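Local coordinates for nucleoprotein (Rift valley fever virus, PDB 3OV9) that encapsidates the viral genomic RNA, shielding it from nucleases, and forms ring-shaped hexamers needed to build the nucleocapsid, at residues Y4-L7 / R8-A12. Residues are numbered along the deposited sequence; the frame is centred on the assembly and turned at random. Where two conformers were deposited one is given.
Sequences YQEL and RVQFA
Gln-10 folds back over the helical turn that precedes it, where its side chain lies alongside Leu-7 and slants across Glu-6. Its CB stands 3.6 Å from Glu-6 O, the carbonyl that also accepts the Gln-10 backbone N-H. CG is set between the backbone N and the carbonyl carbon (chi1 66°), which puts it between two carbonyl oxygens, 3.3 Å from Glu-6 O and just as close to Leu-7 O. From there the chain runs extended, and CD and OE1 both stay close to Glu-6 O, OE1 at 3.7 Å. At the tip the amide straddles two neighbours. OE1 also touches Glu-6 CG, with the amide and carboxylate planes turned 62° apart. NE2 lies 3.9 Å from Leu-7 CD2, the two side chains running side by side in the same direction. A water closes a small bridge on this side: it donates to Leu-7 O and accepts a weak bond from NE2, giving that carbonyl a second partner in addition to Phe-11 N. One residue back, both methyls of Val-9, in the conformer given, lie near Gln-5 O. Beneath these side chains run four successive i to i+4 backbone bonds, from Arg-8 N to Tyr-4 O through Phe-11 N to Leu-7 O.

Several neighbouring side chains turn to a second subunit. Gln-5 OE1 accepts a bond from Ile-209 N of that subunit, and the ring of Phe-11 meets its Trp-114 at an inclined angle. The arrangement is that of a short amphipathic alpha-helix, helix 4-13, carried far from the body of its own chain and docked on a neighbouring subunit, within the N-terminal region essential for oligomerization: the exchanged N-terminal arm by which phlebovirus nucleoproteins link into rings.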
# COMPACT_ATOMS: atom_id res chain seq x y z
N TYR A 4 24.11 -32.42 32.78
CA TYR A 4 23.45 -31.12 32.61
C TYR A 4 22.07 -31.07 33.24
O TYR A 4 21.63 -30.01 33.69
CB TYR A 4 23.39 -30.74 31.13
CG TYR A 4 24.75 -30.68 30.48
CD1 TYR A 4 25.12 -31.59 29.49
CD2 TYR A 4 25.70 -29.72 30.87
CE1 TYR A 4 26.38 -31.55 28.90
CE2 TYR A 4 26.96 -29.67 30.29
CZ TYR A 4 27.29 -30.58 29.30
OH TYR A 4 28.53 -30.54 28.72
N GLN A 5 21.39 -32.21 33.29
CA GLN A 5 20.10 -32.31 33.97
C GLN A 5 20.28 -32.07 35.46
O GLN A 5 19.51 -31.32 36.06
CB GLN A 5 19.43 -33.67 33.70
CG GLN A 5 18.99 -33.85 32.25
CD GLN A 5 18.26 -35.15 32.01
OE1 GLN A 5 17.09 -35.16 31.61
NE2 GLN A 5 18.93 -36.27 32.26
N GLU A 6 21.30 -32.69 36.05
CA GLU A 6 21.63 -32.50 37.46
C GLU A 6 21.98 -31.05 37.77
O GLU A 6 21.54 -30.51 38.78
CB GLU A 6 22.77 -33.43 37.90
CG GLU A 6 23.11 -33.35 39.39
CD GLU A 6 24.40 -34.07 39.75
OE1 GLU A 6 25.33 -34.13 38.92
OE2 GLU A 6 24.48 -34.58 40.89
N LEU A 7 22.78 -30.43 36.90
CA LEU A 7 23.17 -29.04 37.07
C LEU A 7 21.96 -28.11 37.04
O LEU A 7 21.89 -27.14 37.79
CB LEU A 7 24.20 -28.63 36.01
CG LEU A 7 25.60 -29.23 36.16
CD1 LEU A 7 26.31 -29.28 34.82
CD2 LEU A 7 26.44 -28.48 37.19
N ARG A 8 21.01 -28.44 36.17
CA ARG A 8 19.78 -27.66 36.02
C ARG A 8 18.86 -27.77 37.24
O ARG A 8 18.28 -26.77 37.67
CB ARG A 8 19.04 -28.12 34.76
CG ARG A 8 18.21 -27.07 34.11
CD ARG A 8 16.74 -27.28 34.35
NE ARG A 8 16.00 -27.16 33.10
CZ ARG A 8 14.71 -26.83 33.02
NH1 ARG A 8 14.03 -26.58 34.12
NH2 ARG A 8 14.13 -26.75 31.83
N VAL A 9 18.74 -28.97 37.79
CA VAL A 9 17.90 -29.17 38.98
C VAL A 9 18.52 -28.51 40.21
O VAL A 9 17.80 -27.91 41.01
CB VAL A 9 17.50 -30.65 39.24
CG1 VAL A 9 16.59 -31.17 38.13
CG2 VAL A 9 18.72 -31.55 39.40
N GLN A 10 19.84 -28.59 40.35
CA GLN A 10 20.50 -27.93 41.48
C GLN A 10 20.50 -26.40 41.34
O GLN A 10 20.50 -25.68 42.34
CB GLN A 10 21.90 -28.50 41.77
CG GLN A 10 22.95 -28.26 40.70
CD GLN A 10 24.26 -28.98 40.96
OE1 GLN A 10 24.28 -30.20 41.19
NE2 GLN A 10 25.36 -28.24 40.93
N PHE A 11 20.48 -25.91 40.10
CA PHE A 11 20.29 -24.48 39.85
C PHE A 11 18.91 -24.04 40.34
O PHE A 11 18.77 -22.99 40.98
CB PHE A 11 20.46 -24.16 38.36
CG PHE A 11 20.43 -22.68 38.04
CD1 PHE A 11 19.27 -22.08 37.55
CD2 PHE A 11 21.57 -21.90 38.20
CE1 PHE A 11 19.25 -20.72 37.25
CE2 PHE A 11 21.55 -20.54 37.90
CZ PHE A 11 20.39 -19.95 37.42
N ALA A 12 17.90 -24.87 40.08
CA ALA A 12 16.52 -24.59 40.50
C ALA A 12 16.34 -24.62 42.02
O ALA A 12 15.43 -23.99 42.55
CB ALA A 12 15.55 -25.57 39.83
O HOH W 1 24.10 -25.96 38.97